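Local coordinates for cellulosome anchoring protein cohesin region (Clostridium thermocellum, PDB 4DH2) that provides a type I cohesin module that binds a dockerin domain, the protein-protein recognition through which cellulosome components are held together, at residues A[19-24]-A[132-137]; A[36-41]-A[139-144]; A[47-52]-A[108-113]; A[65-70]-A[76-81]; A[93-96]-A[102-105]. All blocks are in the same frame, centred on the assembly; numbering follows the deposited sequence. Where two conformers were deposited one is given.

Contact 1 (A[19-24]-A[132-137]); sequences VLVEGV and SLITFG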
# COMPACT_ATOMS: atom_id res chain seq x y z
N VAL A 19 0.56 -8.11 9.74
CA VAL A 19 1.50 -7.72 8.71
C VAL A 19 2.89 -7.66 9.36
O VAL A 19 3.07 -6.95 10.35
CB VAL A 19 1.15 -6.34 8.13
CG1 VAL A 19 2.11 -5.95 7.06
CG2 VAL A 19 -0.27 -6.36 7.59
N LEU A 20 3.86 -8.39 8.79
CA LEU A 20 5.21 -8.49 9.38
C LEU A 20 6.30 -8.11 8.40
O LEU A 20 6.23 -8.46 7.23
CB LEU A 20 5.46 -9.92 9.83
CG LEU A 20 4.44 -10.57 10.77
CD1 LEU A 20 3.36 -11.27 9.98
CD2 LEU A 20 5.12 -11.56 11.70
N VAL A 21 7.29 -7.36 8.89
CA VAL A 21 8.52 -7.19 8.13
C VAL A 21 9.45 -8.29 8.61
O VAL A 21 9.76 -8.35 9.79
CB VAL A 21 9.14 -5.83 8.40
CG1 VAL A 21 10.50 -5.71 7.66
CG2 VAL A 21 8.21 -4.72 7.99
N GLU A 22 9.87 -9.17 7.71
CA GLU A 22 10.73 -10.28 8.11
C GLU A 22 12.19 -9.81 8.19
O GLU A 22 12.77 -9.42 7.19
CB GLU A 22 10.59 -11.43 7.13
CG GLU A 22 9.17 -12.03 7.10
CD GLU A 22 8.69 -12.51 8.48
OE1 GLU A 22 9.54 -12.90 9.33
OE2 GLU A 22 7.46 -12.50 8.71
N GLY A 23 12.77 -9.91 9.37
CA GLY A 23 14.11 -9.41 9.61
C GLY A 23 15.18 -10.05 8.74
O GLY A 23 15.09 -11.21 8.36
N VAL A 24 16.23 -9.27 8.44
CA VAL A 24 17.36 -9.79 7.69
C VAL A 24 18.64 -9.37 8.40
O VAL A 24 18.68 -8.33 9.04
CB VAL A 24 17.35 -9.27 6.23
CG1 VAL A 24 17.32 -7.78 6.20
CG2 VAL A 24 18.55 -9.78 5.48
N SER A 132 18.84 -1.15 11.37
CA SER A 132 18.06 -0.14 10.68
C SER A 132 16.60 -0.57 10.67
O SER A 132 16.28 -1.69 10.30
CB SER A 132 18.55 0.08 9.26
OG SER A 132 18.02 1.28 8.75
N LEU A 133 15.73 0.32 11.08
CA LEU A 133 14.32 0.00 11.32
C LEU A 133 13.49 0.22 10.07
O LEU A 133 13.71 1.18 9.34
CB LEU A 133 13.84 0.95 12.44
CG LEU A 133 12.64 0.64 13.31
CD1 LEU A 133 12.85 -0.62 14.10
CD2 LEU A 133 12.42 1.84 14.24
N ILE A 134 12.53 -0.66 9.84
CA ILE A 134 11.58 -0.48 8.76
C ILE A 134 10.23 -0.31 9.44
O ILE A 134 9.78 -1.20 10.16
CB ILE A 134 11.61 -1.67 7.82
CG1 ILE A 134 12.92 -1.66 7.03
CG2 ILE A 134 10.43 -1.60 6.83
CD1 ILE A 134 13.21 -2.92 6.37
N THR A 135 9.61 0.85 9.24
CA THR A 135 8.42 1.20 9.99
C THR A 135 7.22 1.28 9.07
O THR A 135 7.35 1.14 7.86
CB THR A 135 8.56 2.53 10.67
OG1 THR A 135 8.78 3.55 9.70
CG2 THR A 135 9.76 2.52 11.61
N PHE A 136 6.06 1.52 9.65
CA PHE A 136 4.84 1.60 8.86
C PHE A 136 4.20 2.94 8.94
O PHE A 136 4.32 3.62 9.94
CB PHE A 136 3.81 0.64 9.40
CG PHE A 136 4.14 -0.75 9.16
CD1 PHE A 136 3.89 -1.33 7.94
CD2 PHE A 136 4.70 -1.52 10.16
CE1 PHE A 136 4.21 -2.63 7.71
CE2 PHE A 136 5.02 -2.82 9.91
CZ PHE A 136 4.77 -3.38 8.72
N GLY A 137 3.47 3.28 7.89
CA GLY A 137 2.53 4.37 7.95
C GLY A 137 1.10 3.87 7.97
O GLY A 137 0.72 2.87 8.61

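Contact 2 (A[36-41]-A[139-144]); sequences LKFENV and SNFCDF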
# COMPACT_ATOMS: atom_id res chain seq x y z
N LEU A 36 8.07 -9.28 3.05
CA LEU A 36 6.99 -8.71 3.85
C LEU A 36 5.83 -9.70 3.76
O LEU A 36 5.50 -10.17 2.67
CB LEU A 36 6.58 -7.34 3.28
CG LEU A 36 7.73 -6.40 3.00
CD1 LEU A 36 7.23 -5.14 2.32
CD2 LEU A 36 8.48 -6.03 4.26
N LYS A 37 5.24 -10.04 4.91
CA LYS A 37 4.31 -11.15 5.00
C LYS A 37 3.00 -10.73 5.60
O LYS A 37 2.95 -9.78 6.36
CB LYS A 37 4.87 -12.26 5.91
CG LYS A 37 5.91 -13.16 5.26
CD LYS A 37 6.26 -14.32 6.19
CE LYS A 37 5.10 -15.30 6.31
NZ LYS A 37 5.05 -16.01 7.63
N PHE A 38 1.95 -11.44 5.21
CA PHE A 38 0.67 -11.42 5.88
C PHE A 38 0.51 -12.76 6.56
O PHE A 38 0.80 -13.81 5.95
CB PHE A 38 -0.50 -11.32 4.89
CG PHE A 38 -0.62 -10.02 4.16
CD1 PHE A 38 0.03 -8.86 4.61
CD2 PHE A 38 -1.44 -9.94 3.04
CE1 PHE A 38 -0.10 -7.69 3.91
CE2 PHE A 38 -1.59 -8.75 2.35
CZ PHE A 38 -0.91 -7.62 2.79
N GLU A 39 0.06 -12.74 7.80
CA GLU A 39 -0.29 -13.95 8.52
C GLU A 39 -1.70 -13.82 9.08
O GLU A 39 -2.16 -12.71 9.35
CB GLU A 39 0.70 -14.20 9.67
CG GLU A 39 2.11 -14.59 9.22
CD GLU A 39 3.08 -14.80 10.38
OE1 GLU A 39 2.70 -14.57 11.55
OE2 GLU A 39 4.24 -15.18 10.12
N ASN A 40 -2.37 -14.95 9.24
CA ASN A 40 -3.75 -14.98 9.72
C ASN A 40 -4.69 -14.18 8.80
O ASN A 40 -5.57 -13.46 9.26
CB ASN A 40 -3.80 -14.44 11.14
CG ASN A 40 -2.92 -15.26 12.06
OD1 ASN A 40 -3.05 -16.49 12.09
ND2 ASN A 40 -2.00 -14.62 12.75
N VAL A 41 -4.48 -14.32 7.50
CA VAL A 41 -5.37 -13.71 6.53
C VAL A 41 -6.77 -14.30 6.66
O VAL A 41 -6.92 -15.52 6.68
CB VAL A 41 -4.84 -13.92 5.10
CG1 VAL A 41 -5.83 -13.39 4.06
CG2 VAL A 41 -3.45 -13.27 4.94
N SER A 139 -2.31 2.13 6.82
CA SER A 139 -2.58 0.78 6.46
C SER A 139 -4.09 0.67 6.45
O SER A 139 -4.75 0.92 7.46
CB SER A 139 -2.00 -0.14 7.53
OG SER A 139 -2.49 -1.45 7.41
N ASN A 140 -4.62 0.25 5.31
CA ASN A 140 -6.05 0.11 5.12
C ASN A 140 -6.32 -1.17 4.33
O ASN A 140 -5.72 -1.36 3.26
CB ASN A 140 -6.61 1.27 4.31
CG ASN A 140 -6.72 2.54 5.09
OD1 ASN A 140 -7.32 2.57 6.18
ND2 ASN A 140 -6.18 3.62 4.54
N PHE A 141 -7.18 -2.05 4.85
CA PHE A 141 -7.53 -3.30 4.17
C PHE A 141 -9.04 -3.44 4.19
O PHE A 141 -9.69 -3.04 5.16
CB PHE A 141 -6.99 -4.52 4.92
CG PHE A 141 -5.50 -4.69 4.88
CD1 PHE A 141 -4.93 -5.80 4.28
CD2 PHE A 141 -4.67 -3.78 5.50
CE1 PHE A 141 -3.58 -5.97 4.26
CE2 PHE A 141 -3.31 -3.97 5.50
CZ PHE A 141 -2.77 -5.04 4.88
N CYS A 142 -9.62 -4.06 3.17
CA CYS A 142 -11.04 -4.37 3.22
C CYS A 142 -11.36 -5.67 2.49
O CYS A 142 -10.54 -6.20 1.71
CB CYS A 142 -11.89 -3.23 2.67
SG CYS A 142 -11.82 -3.02 0.83
N ASP A 143 -12.56 -6.18 2.77
CA ASP A 143 -13.05 -7.37 2.11
C ASP A 143 -13.91 -7.01 0.91
O ASP A 143 -14.03 -5.83 0.56
CB ASP A 143 -13.76 -8.35 3.05
CG ASP A 143 -15.10 -7.89 3.53
OD1 ASP A 143 -15.66 -6.89 3.02
OD2 ASP A 143 -15.63 -8.61 4.42
N PHE A 144 -14.46 -8.03 0.28
CA PHE A 144 -15.26 -7.83 -0.94
C PHE A 144 -16.42 -6.88 -0.71
O PHE A 144 -16.78 -6.07 -1.58
CB PHE A 144 -15.79 -9.15 -1.46
CG PHE A 144 -16.60 -8.98 -2.70
CD1 PHE A 144 -15.98 -8.86 -3.91
CD2 PHE A 144 -17.98 -8.90 -2.63
CE1 PHE A 144 -16.73 -8.70 -5.07
CE2 PHE A 144 -18.72 -8.73 -3.77
CZ PHE A 144 -18.09 -8.63 -4.99

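Contact 3 (A[47-52]-A[108-113]); sequences QSFNLS and GVFAKL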
# COMPACT_ATOMS: atom_id res chain seq x y z
N GLN A 47 -10.05 -7.97 -0.52
CA GLN A 47 -10.33 -7.34 -1.80
C GLN A 47 -9.29 -6.29 -2.17
O GLN A 47 -8.85 -6.18 -3.33
CB GLN A 47 -11.72 -6.68 -1.72
CG GLN A 47 -12.04 -5.67 -2.81
CD GLN A 47 -12.29 -6.35 -4.13
OE1 GLN A 47 -13.09 -7.28 -4.22
NE2 GLN A 47 -11.59 -5.92 -5.16
N SER A 48 -8.88 -5.50 -1.18
CA SER A 48 -7.97 -4.41 -1.47
C SER A 48 -7.18 -4.03 -0.22
O SER A 48 -7.69 -4.13 0.90
CB SER A 48 -8.74 -3.19 -1.94
OG SER A 48 -7.88 -2.08 -2.17
N PHE A 49 -5.96 -3.57 -0.44
CA PHE A 49 -5.20 -2.98 0.66
C PHE A 49 -4.29 -1.92 0.17
O PHE A 49 -3.89 -1.90 -1.00
CB PHE A 49 -4.44 -4.03 1.48
CG PHE A 49 -3.24 -4.65 0.76
CD1 PHE A 49 -2.02 -3.99 0.69
CD2 PHE A 49 -3.34 -5.91 0.20
CE1 PHE A 49 -0.94 -4.59 0.07
CE2 PHE A 49 -2.28 -6.50 -0.42
CZ PHE A 49 -1.07 -5.84 -0.49
N ASN A 50 -3.96 -1.00 1.07
CA ASN A 50 -3.08 0.12 0.77
C ASN A 50 -2.26 0.26 2.05
O ASN A 50 -2.83 0.42 3.15
CB ASN A 50 -3.99 1.30 0.46
CG ASN A 50 -3.29 2.60 0.08
OD1 ASN A 50 -3.86 3.65 0.32
ND2 ASN A 50 -2.10 2.56 -0.54
N LEU A 51 -0.94 0.17 1.90
CA LEU A 51 -0.02 0.06 3.04
C LEU A 51 1.24 0.88 2.70
O LEU A 51 1.69 0.83 1.55
CB LEU A 51 0.33 -1.43 3.21
CG LEU A 51 1.34 -1.88 4.25
CD1 LEU A 51 0.92 -1.38 5.58
CD2 LEU A 51 1.34 -3.38 4.25
N SER A 52 1.78 1.61 3.68
CA SER A 52 3.06 2.34 3.52
C SER A 52 4.10 1.80 4.50
O SER A 52 3.77 1.50 5.68
CB SER A 52 2.88 3.84 3.88
OG SER A 52 2.09 4.49 2.92
N GLY A 108 1.35 -15.60 3.74
CA GLY A 108 2.62 -15.68 3.04
C GLY A 108 3.18 -14.33 2.67
O GLY A 108 2.81 -13.29 3.23
N VAL A 109 4.11 -14.34 1.71
CA VAL A 109 4.79 -13.12 1.33
C VAL A 109 3.92 -12.30 0.39
O VAL A 109 3.47 -12.81 -0.65
CB VAL A 109 6.15 -13.44 0.65
CG1 VAL A 109 6.76 -12.18 0.08
CG2 VAL A 109 7.07 -14.12 1.65
N PHE A 110 3.66 -11.05 0.75
CA PHE A 110 2.87 -10.16 -0.11
C PHE A 110 3.74 -9.25 -0.97
O PHE A 110 3.28 -8.75 -2.00
CB PHE A 110 1.85 -9.33 0.70
CG PHE A 110 2.43 -8.13 1.42
CD1 PHE A 110 2.51 -6.89 0.80
CD2 PHE A 110 2.83 -8.23 2.74
CE1 PHE A 110 2.98 -5.78 1.49
CE2 PHE A 110 3.29 -7.14 3.43
CZ PHE A 110 3.39 -5.91 2.80
N ALA A 111 4.98 -9.04 -0.56
CA ALA A 111 5.91 -8.27 -1.38
C ALA A 111 7.33 -8.55 -0.93
O ALA A 111 7.57 -8.96 0.21
CB ALA A 111 5.61 -6.81 -1.29
N LYS A 112 8.28 -8.36 -1.85
CA LYS A 112 9.68 -8.45 -1.48
C LYS A 112 10.35 -7.15 -1.90
O LYS A 112 10.19 -6.70 -3.04
CB LYS A 112 10.35 -9.62 -2.23
CG LYS A 112 9.88 -10.99 -1.79
CD LYS A 112 10.62 -12.09 -2.57
CE LYS A 112 10.29 -13.48 -2.01
NZ LYS A 112 9.00 -14.05 -2.53
N LEU A 113 11.12 -6.57 -0.98
CA LEU A 113 11.90 -5.40 -1.31
C LEU A 113 13.29 -5.89 -1.68
O LEU A 113 13.79 -6.80 -1.04
CB LEU A 113 12.07 -4.54 -0.08
CG LEU A 113 10.78 -4.14 0.64
CD1 LEU A 113 11.12 -3.25 1.81
CD2 LEU A 113 9.86 -3.46 -0.34

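Contact 4 (A[65-70]-A[76-81]); sequences VEPGSI and NNFDYN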
# COMPACT_ATOMS: atom_id res chain seq x y z
N VAL A 65 10.81 -3.32 -5.99
CA VAL A 65 9.73 -3.87 -5.21
C VAL A 65 8.98 -4.85 -6.09
O VAL A 65 8.62 -4.51 -7.22
CB VAL A 65 8.78 -2.76 -4.78
CG1 VAL A 65 7.71 -3.33 -3.87
CG2 VAL A 65 9.56 -1.62 -4.12
N GLU A 66 8.74 -6.06 -5.57
CA GLU A 66 8.06 -7.11 -6.32
C GLU A 66 6.89 -7.68 -5.54
O GLU A 66 6.99 -7.83 -4.33
CB GLU A 66 9.02 -8.27 -6.56
CG GLU A 66 10.23 -7.95 -7.43
CD GLU A 66 11.31 -8.99 -7.30
OE1 GLU A 66 11.73 -9.31 -6.17
OE2 GLU A 66 11.76 -9.51 -8.35
N PRO A 67 5.79 -8.04 -6.23
CA PRO A 67 4.70 -8.70 -5.51
C PRO A 67 5.14 -10.08 -5.03
O PRO A 67 5.98 -10.73 -5.66
CB PRO A 67 3.59 -8.82 -6.55
CG PRO A 67 4.35 -8.88 -7.87
CD PRO A 67 5.53 -7.98 -7.68
N GLY A 68 4.57 -10.49 -3.91
CA GLY A 68 4.80 -11.81 -3.35
C GLY A 68 3.86 -12.83 -3.96
O GLY A 68 2.94 -12.48 -4.71
N SER A 69 4.07 -14.10 -3.60
CA SER A 69 3.31 -15.20 -4.18
C SER A 69 1.83 -15.16 -3.83
O SER A 69 1.01 -15.73 -4.55
CB SER A 69 3.88 -16.55 -3.76
OG SER A 69 3.62 -16.79 -2.39
N ILE A 70 1.46 -14.52 -2.73
CA ILE A 70 0.04 -14.53 -2.38
C ILE A 70 -0.78 -13.49 -3.13
O ILE A 70 -2.02 -13.52 -3.09
CB ILE A 70 -0.20 -14.37 -0.87
CG1 ILE A 70 0.11 -12.94 -0.40
CG2 ILE A 70 0.64 -15.39 -0.08
CD1 ILE A 70 -0.11 -12.77 1.13
N ASN A 76 -2.29 -6.91 -12.98
CA ASN A 76 -3.45 -6.03 -12.94
C ASN A 76 -3.84 -5.57 -11.53
O ASN A 76 -4.54 -4.56 -11.38
CB ASN A 76 -4.67 -6.75 -13.51
CG ASN A 76 -4.56 -6.92 -15.01
OD1 ASN A 76 -4.22 -5.96 -15.71
ND2 ASN A 76 -4.78 -8.12 -15.50
N ASN A 77 -3.40 -6.31 -10.53
CA ASN A 77 -3.93 -6.11 -9.18
C ASN A 77 -2.99 -5.41 -8.20
O ASN A 77 -3.42 -4.99 -7.12
CB ASN A 77 -4.34 -7.43 -8.57
CG ASN A 77 -5.52 -8.06 -9.25
OD1 ASN A 77 -6.17 -7.48 -10.13
ND2 ASN A 77 -5.82 -9.24 -8.82
N PHE A 78 -1.72 -5.29 -8.58
CA PHE A 78 -0.65 -4.89 -7.66
C PHE A 78 0.16 -3.73 -8.21
O PHE A 78 0.63 -3.76 -9.35
CB PHE A 78 0.25 -6.09 -7.34
CG PHE A 78 1.37 -5.79 -6.41
CD1 PHE A 78 1.24 -6.04 -5.05
CD2 PHE A 78 2.58 -5.27 -6.88
CE1 PHE A 78 2.29 -5.77 -4.18
CE2 PHE A 78 3.63 -4.99 -6.01
CZ PHE A 78 3.49 -5.23 -4.66
N ASP A 79 0.27 -2.67 -7.41
CA ASP A 79 1.11 -1.53 -7.75
C ASP A 79 1.89 -1.10 -6.53
O ASP A 79 1.49 -1.35 -5.40
CB ASP A 79 0.27 -0.34 -8.17
CG ASP A 79 -0.33 -0.52 -9.55
OD1 ASP A 79 0.39 -0.26 -10.53
OD2 ASP A 79 -1.51 -0.90 -9.63
N TYR A 80 3.00 -0.43 -6.78
CA TYR A 80 3.72 0.23 -5.69
C TYR A 80 4.31 1.51 -6.21
O TYR A 80 4.46 1.70 -7.41
CB TYR A 80 4.84 -0.67 -5.19
CG TYR A 80 6.01 -0.69 -6.14
CD1 TYR A 80 7.07 0.21 -5.98
CD2 TYR A 80 6.04 -1.58 -7.21
CE1 TYR A 80 8.14 0.20 -6.86
CE2 TYR A 80 7.13 -1.59 -8.10
CZ TYR A 80 8.16 -0.70 -7.92
OH TYR A 80 9.22 -0.70 -8.81
N ASN A 81 4.68 2.38 -5.29
CA ASN A 81 5.37 3.60 -5.61
C ASN A 81 6.35 3.94 -4.49
O ASN A 81 6.00 3.89 -3.30
CB ASN A 81 4.39 4.75 -5.72
CG ASN A 81 5.10 6.04 -6.04
OD1 ASN A 81 5.80 6.13 -7.05
ND2 ASN A 81 4.94 7.03 -5.20

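Contact 5 (A[93-96]-A[102-105]); sequences FDDD and GLIK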
# COMPACT_ATOMS: atom_id res chain seq x y z
N PHE A 93 -3.09 -2.79 -3.60
CA PHE A 93 -3.62 -4.01 -4.18
C PHE A 93 -5.12 -3.91 -4.30
O PHE A 93 -5.77 -3.41 -3.39
CB PHE A 93 -3.29 -5.20 -3.29
CG PHE A 93 -4.02 -6.44 -3.68
CD1 PHE A 93 -3.53 -7.27 -4.66
CD2 PHE A 93 -5.24 -6.74 -3.10
CE1 PHE A 93 -4.24 -8.40 -5.07
CE2 PHE A 93 -5.97 -7.86 -3.50
CZ PHE A 93 -5.46 -8.70 -4.49
N ASP A 94 -5.66 -4.38 -5.43
CA ASP A 94 -7.08 -4.51 -5.58
C ASP A 94 -7.34 -5.66 -6.56
O ASP A 94 -6.70 -5.73 -7.60
CB ASP A 94 -7.68 -3.23 -6.16
CG ASP A 94 -9.15 -3.36 -6.49
OD1 ASP A 94 -9.93 -3.69 -5.58
OD2 ASP A 94 -9.54 -3.14 -7.69
N ASP A 95 -8.25 -6.56 -6.21
CA ASP A 95 -8.76 -7.56 -7.15
C ASP A 95 -9.59 -6.87 -8.24
O ASP A 95 -10.79 -6.68 -8.13
CB ASP A 95 -9.53 -8.61 -6.39
CG ASP A 95 -10.09 -9.68 -7.30
OD1 ASP A 95 -9.52 -9.84 -8.38
OD2 ASP A 95 -11.08 -10.35 -6.92
N ASP A 96 -8.89 -6.51 -9.31
CA ASP A 96 -9.32 -5.53 -10.29
C ASP A 96 -10.65 -5.82 -10.98
O ASP A 96 -11.38 -4.91 -11.31
CB ASP A 96 -8.20 -5.41 -11.32
CG ASP A 96 -8.44 -4.31 -12.34
OD1 ASP A 96 -8.63 -3.13 -11.96
OD2 ASP A 96 -8.44 -4.66 -13.54
N GLY A 102 -10.25 -13.09 -7.20
CA GLY A 102 -8.84 -12.88 -6.98
C GLY A 102 -8.58 -12.24 -5.63
O GLY A 102 -7.68 -11.40 -5.50
N LEU A 103 -9.37 -12.63 -4.63
CA LEU A 103 -9.15 -12.13 -3.27
C LEU A 103 -7.95 -12.80 -2.67
O LEU A 103 -7.64 -13.95 -2.99
CB LEU A 103 -10.37 -12.43 -2.38
CG LEU A 103 -11.73 -11.96 -2.92
CD1 LEU A 103 -12.88 -12.49 -2.07
CD2 LEU A 103 -11.78 -10.43 -3.06
N ILE A 104 -7.27 -12.10 -1.77
CA ILE A 104 -6.15 -12.74 -1.09
C ILE A 104 -6.66 -13.48 0.14
O ILE A 104 -7.22 -12.85 1.04
CB ILE A 104 -5.07 -11.73 -0.69
CG1 ILE A 104 -4.50 -11.05 -1.93
CG2 ILE A 104 -3.94 -12.41 0.09
CD1 ILE A 104 -3.58 -9.91 -1.62
N LYS A 105 -6.50 -14.81 0.14
CA LYS A 105 -7.07 -15.67 1.19
C LYS A 105 -6.03 -16.52 1.89
O LYS A 105 -6.36 -17.32 2.77
CB LYS A 105 -8.11 -16.63 0.58
CG LYS A 105 -9.30 -15.92 -0.03
CD LYS A 105 -10.24 -16.93 -0.69
CE LYS A 105 -11.55 -16.27 -1.06
NZ LYS A 105 -12.47 -17.21 -1.81

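Contact 1 (A[19-24]-A[132-137])
Val21 packs against both Ile134 and Phe136, and Val19 lies beside the same phenylalanine: these four residues make the whole contact. The aliphatic part is Val21 against Ile134. Each methyl of the valine finds its own place on the isoleucine, CG2 lying 4.0 Å from Ile134 CG2 while CG1 lies 4.1 Å from Ile134 CD1, so the isoleucine is straddled rather than touched at one point. The aromatic part is built round the far end of the Phe136 ring. Val21 CG2 comes within 3.8 Å of Phe136 CZ, and Val19 CG1 reaches Phe136 CE1 at 4.0 Å, both obliquely to the ring. With chi1 of Val19 at -179°, CG1 points away from the backbone N and toward the CE1-CZ end of the ring, while CG2 turns to Phe38.

Polar groups contribute nothing between the strands. Their axes are 8.8 Å apart at closest and run roughly antiparallel, at 156°. Backbone bonding goes to other neighbours instead: Val19 pairs with Val152 and Lys154, and Leu20 with Lys37. Leu51 and Leu153 pack against Val19 and Phe136 as well, enclosing the cluster further. Two strands meeting through their side chains, each hydrogen-bonded to different partners, is the interior of a beta sandwich, here the nine-stranded jelly roll of the cohesin module.

Contact 2 (A[36-41]-A[139-144])
Phe38 and Phe141 meet in the hydrophobic interior of the cohesin beta sandwich, one from strand 31-39 and the other from strand 129-142 of the facing layer. The tight part is this pair alone. The two side chains approach from opposite directions and form an offset edge-to-face (T-shaped) arrangement: the edge of Phe141 is directed at the face of Phe38, with ring centroids 5.4 Å apart and planes at 65°. The closest approach is 3.5 Å, between Phe38 CZ and Phe141 CE1; Phe141 CZ follows at 3.8 Å from Phe38 CZ. In Phe141, chi1 of -70° sets CG beside the backbone N and carries the ring inward, with Leu17, Ile149 and Ala151 packed about it.

The flanks are looser and more polar. On the outer side of strand 31-39, Lys37 NZ makes a 2.7 Å salt bridge with Glu39 OE2, using the anti lone pair of that oxygen; Glu39 has two conformers, so the bridge may be only part-time. Beyond it the chain turns at Asn40, whose N is bonded to Asp107. The other segment has an outer side too, but it is occupied by the dockerin chain: Ile18 of dockerin packs on Asn140 and Cys142, and Arg26 of dockerin hydrogen-bonds Phe144 O and lies in a cation-pi contact with its ring. Back inside, Ser139 OG lies in the plane of the Phe141 ring at its edge, 3.3 Å from Phe141 CE2.

Contact 3 (A[47-52]-A[108-113])
Phe110 reaches across the sandwich to Phe49 and Leu51, and its side chain can be followed outward atom by atom. CB leaves the backbone where strand 108-117 turns a corner, at a classic beta bulge in which Phe110 and Ala111 both face Leu36. From there chi1 of 79° places CG between the backbone N and the carbonyl carbon, so the ring projects inward, toward strand 48-54. Along one side of the ring, CD1 comes first and lies 3.9 Å from Phe49 CZ. Next is CE1, 4.0 Å from Leu51 CD2. At the tip, CZ meets the same methyl more closely, Phe110 CZ to Leu51 CD2 being 3.6 Å.

The two rings are steeply turned, their planes at 85° and centroids 5.7 Å apart, and meet obliquely. Leu51 crosses the phenylalanine at about a right angle. Phe38 stacks on Phe110, and Phe91 meets it edge-to-face, so the aromatic cluster extends well past this pair, and these neighbouring rings restrict how Phe110 can turn. All the touching atoms are carbon: the contact is held by dispersion and by burial from water.

Contact 4 (A[65-70]-A[76-81])
Two first torsions bring the rings of Phe78 and Tyr80 to their partners, Pro67 and Val65. In Phe78, chi1 of 180° extends CG away from the backbone N, and the ring slides beneath the proline. In Tyr80, chi1 of 75° tucks CG between the backbone N and the carbonyl carbon, which lays the ring flat against the valine.

Both meetings are CH-pi contacts over a ring face. Val65 CB stands 3.5 Å from the centroid of the Tyr80 ring and 6° off its normal, almost exactly over the middle. Val65 CG2 rests on the same face, 3.6 Å from Tyr80 CE1, and the backbone joins in, Val65 O being 3.4 Å from Tyr80 CE2. Pro67 CB is centred over Phe78 in the same manner, 3.6 Å from the ring centroid, with Pro67 CD at 3.9 Å from Phe78 CE2.

Behind these rings the environments differ: Phe78 is buried against Ile71 and Phe91, whereas Tyr80 lies at the surface. Glu66 turns outward to a salt bridge with Lys64, and Asp79 on the other strand makes one with Lys61 of the dockerin chain. The strands run nearly antiparallel but bond to different neighbours, Glu66 with Lys112 and Asp79 with Leu92. They are the outermost strands of the two layers, and such side-chain packing closes the rim of a jelly-roll beta sandwich.

Contact 5 (A[93-96]-A[102-105])
The loop that leaves strand 88-94 and leads to strand 108-117 folds back here on its own beginning, Gly102 and Ile104 returning to Asp95 and Phe93 at one end of the cohesin sandwich. One hydrogen bond ties it: Gly102 N donates to Asp95 OD2 at 2.9 Å, with an N-H...O angle of 145°. The donor comes in from above the carboxylate, 50° out of its plane. As glycine carries no side chain, the carboxylate can lie flush against its backbone, with Asp95 OD1 3.4 Å from Gly102 CA.

The apolar half is a CH-pi contact. Ile104 CD1 sits over the face of Phe93, 3.6 Å from the ring centroid, and Ile104 CG1 comes equally near to Phe93 CZ, at 3.6 Å. At the edge of the same ring, near its plane, lies Gly102 O, 3.6 Å from Phe93 CZ; that carbonyl is hydrogen-bonded by Thr72 OG1. Round about, Phe49 of strand 48-54 touches both Phe93 and Ile104, and Ile71 packs on the same two. The returning loop thus packs through Ile104 on strand 48-54, while Asn77 of the short helix 74-77 lies against Phe93 and Asp95 on the 93-96 side.

Overall arrangement
From the N terminus, residues 19-24, 36-41, 47-52 and 65-70 each open a loop in turn. Contact 4 closes first, at 76-81, followed in series by contact 5, from 93-96 to 102-105. Both are nested inside contact 3, which closes at 108-113. That loop in turn lies within contacts 1 and 2, which cross each other: strand 129-142 closes contact 1 with 132-137 and then contact 2 with 139-144. Contacts 1 to 3 join the two layers through the core, contact 4 shuts the sandwich at its outermost strands, and contact 5 fastens a loop at one end. Contacts 2 and 3 lie about 7 Å apart between centres, contacts 1 and 5 about 23 Å.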